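Local structure of sulfhydryl oxidase 1 (Homo sapiens, 3LLK) at residues 31-37 with 80-86; 130-134 with 185-189; 62-68 with 93-99. The protein catalyses the oxidation of protein thiols to disulfides, most likely passing the electrons through its FAD cofactor to molecular oxygen. All blocks are in the same frame, centred on the assembly; numbering follows the deposited sequence.

In the fold
From the N terminus, helix 16-30 runs into residues 31-37, where contact 1 opens. Helix 39-55 follows, and helix 60-75 opens contact 3 at 62-68. The chain then returns to 80-86, which closes a largely helical loop onto 31-37. Helix 83-92 leads on to 93-99, and contact 3 closes there. Contacts 1 and 3 therefore cross, with centres about 18 Å apart. Both lie in the part related to FAD-dependent sulfhydryl oxidases. Contact 2 comes later, in the Erv1/Alr-related part, in series with the others. It joins the end of helix 118-134 to the start of helix 185-203. Its centre is about 30 Å from that of contact 1 and about 25 Å from that of contact 3.

Contact 1. Residues 31-37 with 80-86; sequences VGRFPVL and KIPYSFF
Gly-32 lies over one face of the Tyr-83 ring. Its CA is 3.4 Å from the ring centroid and only 13° off the ring normal, a close CH-pi contact. Val-31 crosses the same ring at about a right angle, with CG1 3.7 Å from Tyr-83 CE1. Because that methyl is anti to the backbone N (chi1 176°), it can also meet Phe-86 CE2. Leu-37 brings CD1 to the edge of the Tyr-83 ring, near its plane. The same methyl rests on Phe-86 CB at 4.3 Å. At the root of the tyrosine side chain, Tyr-83 CB sits 3.3 Å from Phe-34 O.

The backbone fixes these positions. Tyr-83 N donates a nearly straight hydrogen bond (174°) to Pro-35 O at 2.9 Å. Leu-37 and Ile-81 form a hydrogen-bonded antiparallel pair. Leu-37 N gives to Ile-81 O at 2.9 Å, and Ile-81 N gives to Leu-37 O at 2.8 Å. Val-36 and Pro-82 make the next pair, non-hydrogen-bonded, with their side chains on the face opposite to Leu-37 and Ile-81.

Further out, Tyr-83 OH is hydrogen-bonded to Leu-27 O in helix 16-30. The tyrosine is thus held at its backbone N and at its hydroxyl. Leu-45 of helix 39-55 and Phe-161 of helix 150-161 touch both Val-31 and Leu-37.

Pro-82 occupies the N-cap position of helix 83-92. The arrangement is a short two-stranded antiparallel sheet, with one strand turning directly into a helix, at the margin of a mainly helical sulfhydryl oxidase fold.

Contact 2. Residues 130-134 with 185-189; sequences TVQAA and PNAAV
Thr-130 faces Val-189 where two helix segments pack, their axes 8.5 Å apart at closest approach and nearly antiparallel, at 160°. Val-189 CG2 packs against the backbone of Thr-130, 3.4 Å from Thr-130 O. Thr-130 OG1 lies between the backbone N and the carbonyl carbon (chi1 60°), which lets it bond back to His-127 O in its own helix. The same hydroxyl accepts a hydrogen bond from a water at 3.0 Å. That water gives its other proton to Val-189 O at 2.7 Å. A second water donates to Thr-130 O and also to Pro-185 O, the latter at 2.6 Å. Thr-130 O receives a weak bond from Ala-134 N as well.

Val-131 comes next. Its CG2 meets Val-189 CG2 at 4.0 Å, methyl against methyl.

Further along, the Ala-133 carbonyl touches CB of the Pro-185 ring. Ala-133 O is buried here and has no polar partner in the model.

Ala-134 ends the segment and points its CB at the other helix. This methyl sits among Pro-185 CB, Val-189 CG2 and Asn-186 OD1, the last at 3.6 Å. Asn-186 OD1 is itself hydrogen-bonded to Lys-247 NZ. Leu-243 and Leu-246 of the same helix, 239-249, press on Val-189, whose side chain is about 8 Å from the bound FAD. The pair thus belongs to the helical framework near the cofactor in the Erv1/Alr part.

Direct contact between the helices is van der Waals, and water carries the polar links. One water donates to two carbonyl oxygens, which cannot bond to each other. The other donates to Val-189 O and to the Thr-130 hydroxyl, whose own proton goes to His-127 O.

Contact 3. Residues 62-68 with 93-99; sequences VQNFLHS and RKEGAVL
Phe-65 and Arg-93 bury the most surface here. The phenylalanine side chain leaves helix 60-75 with CG anti to the backbone N (chi1 167°), which extends its ring toward residues 93-99. Arg-93 O meets the ring at its edge, near its plane, 3.5 Å from Phe-65 CD1. Arg-93 CB lies near CD1 and CE1 of the ring, on the other side of its plane from Arg-93 O. Beyond it, Leu-99 CD1 touches Phe-65 CE2 at 4.1 Å, with the two side chains crossing at about a right angle. Leu-27 of helix 16-30 also packs on Phe-65. An alanine in place of Phe-65 would remove the ring, and would probably leave a gap between Arg-93 and Leu-99 and take the packing partner from Leu-27.

The chain turns sharply beside this ring. Lys-94, with its positive phi, is the C-prime residue of a Schellman motif that ends helix 83-92, and it is also at the N-cap position of the short helix 95-98. Glu-95 then turns its carboxylate to helix 16-30. There it makes a salt bridge to Arg-28 and a hydrogen bond to His-24.

Arg-93 runs extended from CG to NE alongside Ser-68. Its NE makes a weak bond to Ser-68 OG at 2.8 Å, strongly bent at 121°. The hydroxyl oxygen lies at the edge of the guanidinium. A second weak bond joins Arg-93 NE to Ser-68 O at 3.4 Å. A water bridges further, donating to Ser-68 O at 2.7 Å and accepting from Arg-93 NH2. Arg-93 NH1 is hydrogen-bonded to Ala-89 O.

Val-98 packs nearer the start of residues 62-68. Its CG1 touches both Val-62 CG2, at 3.7 Å, and Phe-65 CB, at 3.9 Å. Val-62 CG2 also touches Leu-99 CD2.

Contact 1. Residues 31-37 with 80-86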
# COMPACT_ATOMS: atom_id res chain seq x y z
N VAL A 31 -7.68 1.26 11.55
CA VAL A 31 -7.13 1.13 12.90
C VAL A 31 -8.24 1.39 13.93
O VAL A 31 -8.21 0.87 15.04
CB VAL A 31 -5.98 2.13 13.15
CG1 VAL A 31 -5.50 2.03 14.59
CG2 VAL A 31 -4.83 1.86 12.18
N GLY A 32 -9.23 2.19 13.53
CA GLY A 32 -10.34 2.52 14.42
C GLY A 32 -11.39 1.43 14.62
O GLY A 32 -12.35 1.62 15.37
N ARG A 33 -11.22 0.28 13.97
CA ARG A 33 -12.17 -0.82 14.12
C ARG A 33 -11.95 -1.55 15.44
O ARG A 33 -12.81 -2.30 15.90
CB ARG A 33 -12.00 -1.83 12.98
CG ARG A 33 -12.18 -1.26 11.57
CD ARG A 33 -13.65 -1.02 11.23
NE ARG A 33 -13.82 -0.49 9.87
CZ ARG A 33 -15.00 -0.23 9.31
NH1 ARG A 33 -16.12 -0.43 9.99
NH2 ARG A 33 -15.06 0.25 8.08
N PHE A 34 -10.79 -1.32 16.05
CA PHE A 34 -10.43 -1.99 17.30
C PHE A 34 -10.44 -1.04 18.49
O PHE A 34 -9.60 -0.14 18.57
CB PHE A 34 -9.05 -2.62 17.14
CG PHE A 34 -8.93 -3.53 15.95
CD1 PHE A 34 -9.26 -4.88 16.06
CD2 PHE A 34 -8.53 -3.04 14.72
CE1 PHE A 34 -9.18 -5.73 14.94
CE2 PHE A 34 -8.45 -3.87 13.60
CZ PHE A 34 -8.77 -5.22 13.71
N PRO A 35 -11.37 -1.23 19.44
CA PRO A 35 -11.48 -0.37 20.63
C PRO A 35 -10.15 -0.31 21.37
O PRO A 35 -9.83 0.70 22.00
CB PRO A 35 -12.56 -1.06 21.48
CG PRO A 35 -13.35 -1.86 20.48
CD PRO A 35 -12.30 -2.37 19.53
N VAL A 36 -9.40 -1.40 21.31
CA VAL A 36 -8.11 -1.44 21.99
C VAL A 36 -7.05 -2.06 21.09
O VAL A 36 -7.29 -3.10 20.47
CB VAL A 36 -8.20 -2.24 23.32
CG1 VAL A 36 -6.80 -2.50 23.88
CG2 VAL A 36 -9.04 -1.48 24.34
N LEU A 37 -5.90 -1.42 21.03
CA LEU A 37 -4.77 -1.87 20.23
C LEU A 37 -3.77 -2.51 21.21
O LEU A 37 -3.24 -1.84 22.10
CB LEU A 37 -4.12 -0.68 19.54
CG LEU A 37 -5.06 0.19 18.70
CD1 LEU A 37 -4.40 1.53 18.38
CD2 LEU A 37 -5.42 -0.55 17.43
N LYS A 80 -1.05 -1.91 26.01
CA LYS A 80 -2.38 -1.66 25.47
C LYS A 80 -2.60 -0.17 25.25
O LYS A 80 -2.32 0.65 26.12
CB LYS A 80 -3.45 -2.20 26.43
CG LYS A 80 -3.32 -3.69 26.72
CD LYS A 80 -4.16 -4.11 27.93
CE LYS A 80 -5.66 -4.08 27.66
NZ LYS A 80 -6.16 -2.71 27.39
N ILE A 81 -3.12 0.17 24.07
CA ILE A 81 -3.39 1.56 23.73
C ILE A 81 -4.84 1.68 23.26
O ILE A 81 -5.20 1.16 22.21
CB ILE A 81 -2.47 2.06 22.58
CG1 ILE A 81 -1.01 2.08 23.04
CG2 ILE A 81 -2.91 3.44 22.11
CD1 ILE A 81 -0.03 2.54 21.98
N PRO A 82 -5.69 2.36 24.05
CA PRO A 82 -7.09 2.51 23.64
C PRO A 82 -7.14 3.30 22.34
O PRO A 82 -6.41 4.28 22.17
CB PRO A 82 -7.71 3.28 24.81
CG PRO A 82 -6.90 2.87 25.99
CD PRO A 82 -5.48 2.87 25.42
N TYR A 83 -8.01 2.91 21.42
CA TYR A 83 -8.08 3.66 20.18
C TYR A 83 -8.43 5.12 20.46
O TYR A 83 -7.90 6.03 19.80
CB TYR A 83 -9.12 3.07 19.22
CG TYR A 83 -9.12 3.82 17.93
CD1 TYR A 83 -8.04 3.72 17.04
CD2 TYR A 83 -10.14 4.72 17.63
CE1 TYR A 83 -7.98 4.50 15.89
CE2 TYR A 83 -10.09 5.51 16.48
CZ TYR A 83 -9.00 5.40 15.62
OH TYR A 83 -8.93 6.20 14.50
N SER A 84 -9.30 5.35 21.44
CA SER A 84 -9.70 6.72 21.76
C SER A 84 -8.47 7.56 22.10
O SER A 84 -8.40 8.75 21.77
CB SER A 84 -10.71 6.73 22.93
OG SER A 84 -10.23 6.03 24.06
N PHE A 85 -7.49 6.94 22.75
CA PHE A 85 -6.25 7.60 23.12
C PHE A 85 -5.42 7.89 21.86
O PHE A 85 -4.75 8.93 21.78
CB PHE A 85 -5.47 6.70 24.08
CG PHE A 85 -4.30 7.37 24.74
CD1 PHE A 85 -4.45 8.63 25.32
CD2 PHE A 85 -3.07 6.74 24.81
CE1 PHE A 85 -3.37 9.25 25.97
CE2 PHE A 85 -1.99 7.34 25.46
CZ PHE A 85 -2.14 8.60 26.04
N PHE A 86 -5.45 6.98 20.90
CA PHE A 86 -4.72 7.16 19.64
C PHE A 86 -5.41 8.26 18.82
O PHE A 86 -4.75 9.04 18.14
CB PHE A 86 -4.72 5.84 18.86
CG PHE A 86 -3.93 5.87 17.57
CD1 PHE A 86 -2.55 6.03 17.59
CD2 PHE A 86 -4.56 5.69 16.34
CE1 PHE A 86 -1.79 5.99 16.41
CE2 PHE A 86 -3.82 5.64 15.14
CZ PHE A 86 -2.43 5.79 15.18

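Contact 2. Residues 130-134 with 185-189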
# COMPACT_ATOMS: atom_id res chain seq x y z
N THR A 130 7.53 -0.48 -1.08
CA THR A 130 8.58 -1.43 -1.47
C THR A 130 9.61 -0.80 -2.38
O THR A 130 10.82 -1.04 -2.25
CB THR A 130 8.02 -2.71 -2.16
OG1 THR A 130 7.30 -2.35 -3.36
CG2 THR A 130 7.10 -3.46 -1.22
N VAL A 131 9.14 0.03 -3.31
CA VAL A 131 10.05 0.68 -4.23
C VAL A 131 10.92 1.71 -3.53
O VAL A 131 12.12 1.78 -3.79
CB VAL A 131 9.31 1.34 -5.41
CG1 VAL A 131 10.28 2.17 -6.25
CG2 VAL A 131 8.67 0.24 -6.28
N GLN A 132 10.34 2.50 -2.64
CA GLN A 132 11.11 3.49 -1.90
C GLN A 132 12.25 2.78 -1.16
O GLN A 132 13.37 3.27 -1.11
CB GLN A 132 10.23 4.21 -0.88
CG GLN A 132 9.23 5.18 -1.46
CD GLN A 132 9.84 6.54 -1.75
OE1 GLN A 132 10.50 6.74 -2.76
NE2 GLN A 132 9.63 7.49 -0.84
N ALA A 133 11.94 1.62 -0.59
CA ALA A 133 12.93 0.84 0.16
C ALA A 133 14.02 0.25 -0.72
O ALA A 133 15.11 -0.07 -0.24
CB ALA A 133 12.24 -0.29 0.93
N ALA A 134 13.72 0.10 -2.01
CA ALA A 134 14.66 -0.48 -2.95
C ALA A 134 15.54 0.58 -3.61
O ALA A 134 16.55 0.27 -4.22
CB ALA A 134 13.92 -1.28 -4.02
N PRO A 185 15.64 -6.04 -1.28
CA PRO A 185 14.62 -5.02 -1.54
C PRO A 185 14.03 -5.16 -2.94
O PRO A 185 12.82 -5.05 -3.12
CB PRO A 185 15.40 -3.72 -1.35
CG PRO A 185 16.43 -4.09 -0.32
CD PRO A 185 16.90 -5.43 -0.81
N ASN A 186 14.88 -5.43 -3.93
CA ASN A 186 14.39 -5.59 -5.31
C ASN A 186 13.47 -6.79 -5.43
O ASN A 186 12.43 -6.73 -6.11
CB ASN A 186 15.54 -5.73 -6.30
CG ASN A 186 16.25 -4.41 -6.56
OD1 ASN A 186 15.68 -3.33 -6.38
ND2 ASN A 186 17.50 -4.50 -7.00
N ALA A 187 13.86 -7.89 -4.79
CA ALA A 187 13.05 -9.10 -4.80
C ALA A 187 11.69 -8.81 -4.16
O ALA A 187 10.66 -9.32 -4.61
CB ALA A 187 13.76 -10.22 -4.04
N ALA A 188 11.70 -8.01 -3.09
CA ALA A 188 10.47 -7.67 -2.39
C ALA A 188 9.55 -6.89 -3.32
O ALA A 188 8.34 -7.09 -3.31
CB ALA A 188 10.78 -6.86 -1.13
N VAL A 189 10.14 -6.01 -4.12
CA VAL A 189 9.36 -5.22 -5.06
C VAL A 189 8.67 -6.15 -6.06
O VAL A 189 7.47 -6.02 -6.33
CB VAL A 189 10.24 -4.23 -5.85
CG1 VAL A 189 9.50 -3.72 -7.09
CG2 VAL A 189 10.62 -3.05 -4.95
O HOH W 1 6.14 -3.82 -5.67
O HOH W 2 11.76 -3.47 -1.32

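Contact 3. Residues 62-68 with 93-99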
# COMPACT_ATOMS: atom_id res chain seq x y z
N VAL A 62 3.09 16.42 5.82
CA VAL A 62 2.70 15.02 6.00
C VAL A 62 3.83 14.19 6.60
O VAL A 62 3.60 13.36 7.48
CB VAL A 62 2.22 14.40 4.66
CG1 VAL A 62 1.98 12.89 4.82
CG2 VAL A 62 0.93 15.07 4.22
N GLN A 63 5.06 14.42 6.14
CA GLN A 63 6.18 13.66 6.68
C GLN A 63 6.40 14.04 8.14
O GLN A 63 6.76 13.19 8.95
CB GLN A 63 7.44 13.93 5.85
CG GLN A 63 8.28 12.68 5.61
CD GLN A 63 7.45 11.49 5.15
OE1 GLN A 63 6.49 11.63 4.38
NE2 GLN A 63 7.81 10.31 5.63
N ASN A 64 6.19 15.32 8.47
CA ASN A 64 6.36 15.76 9.85
C ASN A 64 5.27 15.11 10.72
O ASN A 64 5.51 14.75 11.86
CB ASN A 64 6.23 17.29 9.95
CG ASN A 64 6.33 17.79 11.38
OD1 ASN A 64 7.39 17.72 12.00
ND2 ASN A 64 5.21 18.29 11.92
N PHE A 65 4.08 14.98 10.15
CA PHE A 65 2.95 14.37 10.84
C PHE A 65 3.23 12.89 11.13
O PHE A 65 3.00 12.41 12.24
CB PHE A 65 1.70 14.51 9.97
CG PHE A 65 0.55 13.66 10.42
CD1 PHE A 65 -0.23 14.04 11.50
CD2 PHE A 65 0.25 12.49 9.74
CE1 PHE A 65 -1.31 13.25 11.90
CE2 PHE A 65 -0.83 11.70 10.13
CZ PHE A 65 -1.60 12.08 11.22
N LEU A 66 3.73 12.16 10.13
CA LEU A 66 4.03 10.75 10.31
C LEU A 66 5.14 10.53 11.34
O LEU A 66 5.08 9.60 12.15
CB LEU A 66 4.41 10.10 8.97
CG LEU A 66 3.26 10.05 7.97
CD1 LEU A 66 3.78 9.66 6.59
CD2 LEU A 66 2.19 9.05 8.46
N HIS A 67 6.16 11.39 11.32
CA HIS A 67 7.26 11.28 12.28
C HIS A 67 6.73 11.55 13.69
O HIS A 67 7.14 10.89 14.66
CB HIS A 67 8.37 12.28 11.94
CG HIS A 67 9.46 12.35 12.96
ND1 HIS A 67 10.48 11.43 13.03
CD2 HIS A 67 9.65 13.21 13.99
CE1 HIS A 67 11.26 11.72 14.06
NE2 HIS A 67 10.78 12.79 14.66
N SER A 68 5.81 12.51 13.81
CA SER A 68 5.25 12.85 15.12
C SER A 68 4.39 11.70 15.67
O SER A 68 4.42 11.41 16.86
CB SER A 68 4.41 14.13 15.02
OG SER A 68 3.89 14.51 16.29
N ARG A 93 -2.26 16.27 16.57
CA ARG A 93 -1.29 16.48 15.51
C ARG A 93 -1.96 16.98 14.22
O ARG A 93 -1.35 16.97 13.15
CB ARG A 93 -0.50 15.20 15.30
CG ARG A 93 0.35 14.90 16.53
CD ARG A 93 0.95 13.50 16.57
NE ARG A 93 1.78 13.34 17.76
CZ ARG A 93 1.32 13.34 19.02
NH1 ARG A 93 0.02 13.48 19.26
NH2 ARG A 93 2.17 13.23 20.04
N LYS A 94 -3.21 17.41 14.36
CA LYS A 94 -3.99 17.96 13.25
C LYS A 94 -4.02 17.13 11.96
O LYS A 94 -3.88 17.68 10.87
CB LYS A 94 -3.46 19.38 12.92
CG LYS A 94 -3.32 20.29 14.14
CD LYS A 94 -2.94 21.72 13.75
CE LYS A 94 -4.06 22.40 12.96
NZ LYS A 94 -3.86 23.87 12.81
N GLU A 95 -4.24 15.82 12.08
CA GLU A 95 -4.26 14.99 10.87
C GLU A 95 -5.33 15.41 9.88
O GLU A 95 -5.17 15.22 8.67
CB GLU A 95 -4.45 13.50 11.23
CG GLU A 95 -5.87 13.02 11.44
CD GLU A 95 -6.64 12.83 10.15
OE1 GLU A 95 -6.13 12.18 9.21
OE2 GLU A 95 -7.79 13.31 10.09
N GLY A 96 -6.42 15.98 10.39
CA GLY A 96 -7.49 16.44 9.52
C GLY A 96 -7.03 17.60 8.66
O GLY A 96 -7.38 17.69 7.48
N ALA A 97 -6.25 18.50 9.24
CA ALA A 97 -5.74 19.64 8.50
C ALA A 97 -4.62 19.19 7.55
O ALA A 97 -4.59 19.59 6.39
CB ALA A 97 -5.22 20.71 9.47
N VAL A 98 -3.73 18.35 8.06
CA VAL A 98 -2.60 17.83 7.29
C VAL A 98 -3.03 16.91 6.14
O VAL A 98 -2.51 17.02 5.03
CB VAL A 98 -1.62 17.07 8.21
CG1 VAL A 98 -0.50 16.44 7.39
CG2 VAL A 98 -1.06 18.03 9.26
N LEU A 99 -3.96 16.00 6.40
CA LEU A 99 -4.42 15.10 5.35
C LEU A 99 -5.74 15.62 4.80
O LEU A 99 -5.76 16.41 3.86
CB LEU A 99 -4.55 13.67 5.88
CG LEU A 99 -3.23 13.06 6.39
CD1 LEU A 99 -3.50 11.72 7.08
CD2 LEU A 99 -2.26 12.88 5.21
O HOH W 3 5.13 12.94 18.94